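Local coordinates for DUF3256 domain-containing protein (PDB 2P3P) that is of unknown function but has been seen to bind magnesium and is probably a membrane protein, at residues L159-T173 and L188-F202. Sequence-based numbering, arbitrary orientation. Where two conformers were deposited one is given.
Sequences LSEESDTLSIRQTVT and LSPEPLVYRWQSGRF
L166 and Y195 sit opposite each other as a hydrogen-bonded pair, N to O both ways, at the middle of two antiparallel strands, 165-170 and 193-197. I168 and L193 repeat the two reciprocal hydrogen bonds two residues further on, and W197 N closes the other end on D164 O at 2.8 Å. Between them, T165 faces R196 and S167 faces V194 as non-hydrogen-bonded pairs. These are the two central strands of a four-stranded antiparallel sheet, with 155-159 beyond one and 202-204 beyond the other.

The apolar face carries L166, I168, L193 and Y195. Methyl CD2 of L166 stands over the centre of the F202 ring, 3.6 Å from its centroid and 8° off the normal, while W197 CE3 covers the opposite face, so this ring is clamped from both sides. A chi1 of 72° puts L166 CG between the backbone N and carbonyl carbon, from where CD2 covers F202 and CD1 meets Y195 CB at 4.0 Å. I168 CG2 approaches Y195 CE2 at 3.8 Å; W123 meets the tyrosine ring edge-to-face.

At the last residue of strand 165-170 a side chain takes over from backbone pairing. Folded at chi2 (80°), Q170 sends NE2 to S189 O at 3.2 Å, from above that carbonyl's plane, and also to T173 OG1; its OE1 accepts T173 N on an in-plane lone pair. Water 3 joins T173 OG1 to L188 O, and L188 CD2 packs 3.4 Å from that same hydroxyl.

The chemistry thus divides the work: backbone bonds fix the register, apolar contacts of L166, I168, Y195 and F202 fill one face of the sheet, and a buried amide ties S189 and the chain after Q170 together where regular pairing stops.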
loop_
_atom_site.group_PDB
_atom_site.type_symbol
_atom_site.label_atom_id
_atom_site.label_comp_id
_atom_site.label_asym_id
_atom_site.label_seq_id
_atom_site.Cartn_x
_atom_site.Cartn_y
_atom_site.Cartn_z
ATOM N N LEU A 159 3.497 -2.765 2.676
ATOM C CA LEU A 159 4.951 -2.752 2.385
ATOM C C LEU A 159 5.711 -2.683 3.709
ATOM O O LEU A 159 5.367 -1.898 4.627
ATOM C CB LEU A 159 5.236 -1.533 1.488
ATOM C CG LEU A 159 6.656 -1.305 1.043
ATOM C CD1 LEU A 159 7.178 -2.486 0.237
ATOM C CD2 LEU A 159 6.655 0.007 0.226
ATOM N N SER A 160 6.729 -3.528 3.856
ATOM C CA SER A 160 7.595 -3.461 5.030
ATOM C C SER A 160 8.259 -2.092 5.214
ATOM O O SER A 160 8.596 -1.372 4.250
ATOM C CB SER A 160 8.675 -4.552 5.003
ATOM O OG SER A 160 9.525 -4.493 6.180
ATOM N N GLU A 161 8.443 -1.728 6.475
ATOM C CA GLU A 161 9.177 -0.531 6.841
ATOM C C GLU A 161 10.681 -0.726 6.743
ATOM O O GLU A 161 11.416 0.240 6.672
ATOM C CB GLU A 161 8.827 -0.097 8.269
ATOM C CG GLU A 161 7.357 0.325 8.368
ATOM C CD GLU A 161 6.767 0.256 9.752
ATOM O OE1 GLU A 161 7.484 0.563 10.747
ATOM O OE2 GLU A 161 5.546 -0.054 9.838
ATOM N N GLU A 162 11.134 -1.968 6.821
ATOM C CA GLU A 162 12.543 -2.235 7.066
ATOM C C GLU A 162 13.242 -3.168 6.078
ATOM O O GLU A 162 14.461 -3.249 6.120
ATOM C CB GLU A 162 12.716 -2.789 8.475
ATOM C CG GLU A 162 11.569 -2.397 9.374
ATOM C CD GLU A 162 11.762 -2.826 10.783
ATOM O OE1 GLU A 162 12.777 -3.522 11.074
ATOM O OE2 GLU A 162 10.882 -2.463 11.602
ATOM N N SER A 163 12.488 -3.931 5.296
ATOM C CA SER A 163 13.069 -4.730 4.220
ATOM C C SER A 163 12.321 -4.441 2.944
ATOM O O SER A 163 11.237 -3.839 2.980
ATOM C CB SER A 163 13.013 -6.234 4.515
ATOM O OG SER A 163 13.307 -6.520 5.865
ATOM N N ASP A 164 12.882 -4.895 1.819
ATOM C CA ASP A 164 12.249 -4.687 0.515
ATOM C C ASP A 164 11.293 -5.883 0.238
ATOM O O ASP A 164 11.478 -6.713 -0.659
ATOM C CB ASP A 164 13.298 -4.434 -0.604
ATOM C CG ASP A 164 14.212 -3.220 -0.335
ATOM O OD1 ASP A 164 13.850 -2.340 0.483
ATOM O OD2 ASP A 164 15.299 -3.119 -0.989
ATOM N N THR A 165 10.253 -5.933 1.055
ATOM C CA THR A 165 9.256 -6.978 0.995
ATOM C C THR A 165 7.893 -6.354 1.270
ATOM O O THR A 165 7.798 -5.297 1.913
ATOM C CB THR A 165 9.551 -8.108 2.024
ATOM O OG1 THR A 165 9.449 -7.622 3.379
ATOM C CG2 THR A 165 10.951 -8.709 1.813
ATOM N N LEU A 166 6.849 -7.039 0.821
ATOM C CA LEU A 166 5.452 -6.634 1.064
ATOM C C LEU A 166 4.627 -7.876 1.248
ATOM O O LEU A 166 5.028 -8.959 0.782
ATOM C CB LEU A 166 4.884 -5.768 -0.063
ATOM C CG LEU A 166 4.531 -6.323 -1.450
ATOM C CD1 LEU A 166 3.302 -7.216 -1.454
ATOM C CD2 LEU A 166 4.297 -5.129 -2.436
ATOM N N SER A 167 3.496 -7.708 1.943
ATOM C CA SER A 167 2.528 -8.742 2.183
ATOM C C SER A 167 1.178 -8.238 1.678
ATOM O O SER A 167 0.880 -7.041 1.732
ATOM C CB SER A 167 2.498 -9.039 3.688
ATOM O OG SER A 167 1.671 -10.105 4.026
ATOM N N ILE A 168 0.389 -9.123 1.096
ATOM C CA ILE A 168 -0.929 -8.747 0.572
ATOM C C ILE A 168 -1.950 -9.759 1.051
ATOM O O ILE A 168 -1.730 -10.970 0.933
ATOM C CB ILE A 168 -0.902 -8.575 -0.981
ATOM C CG1 ILE A 168 -2.244 -8.025 -1.535
ATOM C CG2 ILE A 168 -0.394 -9.901 -1.683
ATOM C CD1 ILE A 168 -2.176 -7.721 -3.050
ATOM N N ARG A 169 -3.071 -9.258 1.564
ATOM C CA ARG A 169 -4.117 -10.068 2.150
ATOM C C ARG A 169 -5.394 -9.775 1.370
ATOM O O ARG A 169 -5.662 -8.609 1.038
ATOM C CB ARG A 169 -4.316 -9.761 3.642
ATOM C CG ARG A 169 -4.755 -8.361 3.959
ATOM C CD ARG A 169 -4.833 -8.042 5.459
ATOM N NE ARG A 169 -3.544 -8.219 6.142
ATOM C CZ ARG A 169 -3.417 -8.593 7.420
ATOM N NH1 ARG A 169 -4.479 -8.806 8.178
ATOM N NH2 ARG A 169 -2.223 -8.734 7.952
ATOM N N GLN A 170 -6.122 -10.829 1.008
ATOM C CA GLN A 170 -7.462 -10.644 0.485
ATOM C C GLN A 170 -8.374 -10.163 1.600
ATOM O O GLN A 170 -8.300 -10.610 2.748
ATOM C CB GLN A 170 -8.007 -11.878 -0.289
ATOM C CG GLN A 170 -8.144 -13.209 0.502
ATOM C CD GLN A 170 -9.391 -13.259 1.361
ATOM O OE1 GLN A 170 -10.319 -12.486 1.151
ATOM N NE2 GLN A 170 -9.373 -14.090 2.385
ATOM N N THR A 171 -9.224 -9.208 1.266
ATOM C CA THR A 171 -10.184 -8.700 2.230
ATOM C C THR A 171 -11.605 -9.002 1.765
ATOM O O THR A 171 -12.541 -8.345 2.220
ATOM C CB THR A 171 -9.988 -7.204 2.517
ATOM O OG1 THR A 171 -10.015 -6.473 1.294
ATOM C CG2 THR A 171 -8.638 -6.901 3.201
ATOM N N VAL A 172 -11.764 -10.003 0.890
ATOM C CA VAL A 172 -13.079 -10.501 0.474
ATOM C C VAL A 172 -13.825 -11.212 1.638
ATOM O O VAL A 172 -15.037 -11.052 1.827
ATOM C CB VAL A 172 -12.943 -11.477 -0.769
ATOM C CG1 VAL A 172 -14.276 -12.107 -1.123
ATOM C CG2 VAL A 172 -12.350 -10.762 -1.979
ATOM N N THR A 173 -13.119 -12.057 2.372
ATOM C CA THR A 173 -13.765 -12.830 3.406
ATOM C C THR A 173 -14.581 -11.970 4.362
ATOM O O THR A 173 -15.719 -12.307 4.671
ATOM C CB THR A 173 -12.795 -13.695 4.204
ATOM O OG1 THR A 173 -12.115 -14.594 3.327
ATOM C CG2 THR A 173 -13.575 -14.490 5.295
ATOM N N LEU A 188 -11.147 -20.511 0.760
ATOM C CA LEU A 188 -10.586 -19.170 0.746
ATOM C C LEU A 188 -9.806 -18.857 2.023
ATOM O O LEU A 188 -10.401 -18.787 3.123
ATOM C CB LEU A 188 -11.696 -18.158 0.654
ATOM C CG LEU A 188 -11.222 -16.747 0.423
ATOM C CD1 LEU A 188 -10.180 -16.676 -0.786
ATOM C CD2 LEU A 188 -12.479 -15.851 0.149
ATOM N N SER A 189 -8.504 -18.672 1.887
ATOM C CA SER A 189 -7.621 -18.585 3.042
ATOM C C SER A 189 -7.361 -17.132 3.369
ATOM O O SER A 189 -7.115 -16.334 2.485
ATOM C CB SER A 189 -6.252 -19.251 2.785
ATOM O OG SER A 189 -5.306 -18.927 3.808
ATOM N N PRO A 190 -7.313 -16.805 4.655
ATOM C CA PRO A 190 -6.979 -15.461 5.108
ATOM C C PRO A 190 -5.482 -15.218 5.171
ATOM O O PRO A 190 -5.061 -14.084 5.455
ATOM C CB PRO A 190 -7.581 -15.417 6.515
ATOM C CG PRO A 190 -7.472 -16.821 7.005
ATOM C CD PRO A 190 -7.461 -17.731 5.785
ATOM N N GLU A 191 -4.663 -16.239 4.931
ATOM C CA GLU A 191 -3.214 -16.043 5.032
ATOM C C GLU A 191 -2.671 -15.054 3.970
ATOM O O GLU A 191 -2.931 -15.191 2.781
ATOM C CB GLU A 191 -2.474 -17.359 4.867
ATOM C CG GLU A 191 -1.085 -17.360 5.450
ATOM C CD GLU A 191 -1.075 -17.224 6.971
ATOM O OE1 GLU A 191 -2.093 -17.594 7.617
ATOM O OE2 GLU A 191 -0.054 -16.747 7.517
ATOM N N PRO A 192 -1.910 -14.058 4.403
ATOM C CA PRO A 192 -1.352 -13.118 3.405
ATOM C C PRO A 192 -0.302 -13.737 2.555
ATOM O O PRO A 192 0.361 -14.660 3.027
ATOM C CB PRO A 192 -0.741 -12.018 4.289
ATOM C CG PRO A 192 -1.439 -12.143 5.581
ATOM C CD PRO A 192 -1.623 -13.597 5.778
ATOM N N LEU A 193 -0.141 -13.233 1.325
ATOM C CA LEU A 193 0.943 -13.667 0.416
ATOM C C LEU A 193 2.106 -12.691 0.498
ATOM O O LEU A 193 1.889 -11.501 0.474
ATOM C CB LEU A 193 0.461 -13.703 -1.047
ATOM C CG LEU A 193 -0.864 -14.464 -1.274
ATOM C CD1 LEU A 193 -1.375 -14.266 -2.706
ATOM C CD2 LEU A 193 -0.750 -15.925 -0.919
ATOM N N VAL A 194 3.327 -13.199 0.525
ATOM C CA VAL A 194 4.518 -12.368 0.630
ATOM C C VAL A 194 5.317 -12.324 -0.687
ATOM O O VAL A 194 5.513 -13.358 -1.340
ATOM C CB VAL A 194 5.431 -12.879 1.769
ATOM C CG1 VAL A 194 6.752 -12.065 1.862
ATOM C CG2 VAL A 194 4.683 -12.844 3.102
ATOM N N TYR A 195 5.819 -11.116 -0.985
ATOM C CA TYR A 195 6.616 -10.785 -2.160
ATOM C C TYR A 195 7.893 -10.054 -1.705
ATOM O O TYR A 195 7.913 -9.303 -0.724
ATOM C CB TYR A 195 5.785 -9.872 -3.078
ATOM C CG TYR A 195 4.630 -10.532 -3.835
ATOM C CD1 TYR A 195 4.749 -10.788 -5.189
ATOM C CD2 TYR A 195 3.391 -10.816 -3.214
ATOM C CE1 TYR A 195 3.737 -11.395 -5.892
ATOM C CE2 TYR A 195 2.353 -11.410 -3.906
ATOM C CZ TYR A 195 2.503 -11.689 -5.252
ATOM O OH TYR A 195 1.495 -12.294 -5.985
ATOM N N ARG A 196 8.948 -10.265 -2.456
ATOM C CA ARG A 196 10.238 -9.687 -2.166
ATOM C C ARG A 196 10.682 -8.933 -3.420
ATOM O O ARG A 196 10.526 -9.399 -4.549
ATOM C CB ARG A 196 11.243 -10.793 -1.804
ATOM C CG ARG A 196 12.528 -10.255 -1.249
ATOM C CD ARG A 196 13.424 -11.373 -0.691
ATOM N NE ARG A 196 14.766 -10.838 -0.549
ATOM C CZ ARG A 196 15.903 -11.536 -0.629
ATOM N NH1 ARG A 196 15.901 -12.854 -0.846
ATOM N NH2 ARG A 196 17.073 -10.906 -0.479
ATOM N N TRP A 197 11.230 -7.753 -3.207
ATOM C CA TRP A 197 11.798 -6.942 -4.280
ATOM C C TRP A 197 13.150 -7.520 -4.676
ATOM O O TRP A 197 14.082 -7.606 -3.861
ATOM C CB TRP A 197 11.962 -5.530 -3.782
ATOM C CG TRP A 197 12.420 -4.521 -4.782
ATOM C CD1 TRP A 197 13.646 -3.976 -4.865
ATOM C CD2 TRP A 197 11.625 -3.875 -5.793
ATOM N NE1 TRP A 197 13.677 -3.040 -5.851
ATOM C CE2 TRP A 197 12.446 -2.942 -6.424
ATOM C CE3 TRP A 197 10.294 -3.962 -6.173
ATOM C CZ2 TRP A 197 11.994 -2.128 -7.483
ATOM C CZ3 TRP A 197 9.847 -3.166 -7.232
ATOM C CH2 TRP A 197 10.694 -2.272 -7.863
ATOM N N GLN A 198 13.240 -7.937 -5.925
ATOM C CA GLN A 198 14.402 -8.629 -6.403
ATOM C C GLN A 198 14.606 -8.130 -7.816
ATOM O O GLN A 198 13.742 -8.322 -8.677
ATOM C CB GLN A 198 14.174 -10.149 -6.369
ATOM C CG GLN A 198 14.089 -10.743 -4.953
ATOM C CD GLN A 198 13.589 -12.197 -4.891
ATOM O OE1 GLN A 198 13.263 -12.810 -5.908
ATOM N NE2 GLN A 198 13.548 -12.755 -3.683
ATOM N N SER A 199 15.735 -7.458 -8.027
ATOM C CA SER A 199 16.117 -6.933 -9.331
ATOM C C SER A 199 14.977 -6.160 -9.996
ATOM O O SER A 199 14.530 -6.487 -11.108
ATOM C CB SER A 199 16.609 -8.068 -10.237
ATOM O OG SER A 199 15.551 -8.962 -10.550
ATOM N N GLY A 200 14.515 -5.142 -9.282
ATOM C CA GLY A 200 13.619 -4.148 -9.835
ATOM C C GLY A 200 12.185 -4.611 -10.013
ATOM O O GLY A 200 11.484 -4.042 -10.845
ATOM N N ARG A 201 11.754 -5.639 -9.275
ATOM C CA ARG A 201 10.343 -6.079 -9.296
ATOM C C ARG A 201 9.957 -6.957 -8.105
ATOM O O ARG A 201 10.799 -7.561 -7.455
ATOM C CB ARG A 201 10.034 -6.841 -10.589
ATOM C CG ARG A 201 10.855 -8.095 -10.749
ATOM C CD ARG A 201 10.410 -8.911 -11.957
ATOM N NE ARG A 201 10.355 -8.191 -13.235
ATOM C CZ ARG A 201 11.376 -7.578 -13.845
ATOM N NH1 ARG A 201 12.593 -7.503 -13.294
ATOM N NH2 ARG A 201 11.163 -7.000 -15.028
ATOM N N PHE A 202 8.667 -7.002 -7.798
ATOM C CA PHE A 202 8.186 -7.826 -6.701
ATOM C C PHE A 202 7.930 -9.273 -7.178
ATOM O O PHE A 202 7.249 -9.476 -8.164
ATOM C CB PHE A 202 6.940 -7.210 -6.082
ATOM C CG PHE A 202 7.239 -6.111 -5.101
ATOM C CD1 PHE A 202 7.828 -6.412 -3.891
ATOM C CD2 PHE A 202 6.893 -4.769 -5.370
ATOM C CE1 PHE A 202 8.138 -5.410 -2.984
ATOM C CE2 PHE A 202 7.163 -3.755 -4.440
ATOM C CZ PHE A 202 7.794 -4.070 -3.244
HETATM O O HOH W 1 -5.169 -13.196 2.545
HETATM O O HOH W 2 -7.094 -12.366 4.319
HETATM O O HOH W 3 -12.589 -17.188 3.867
#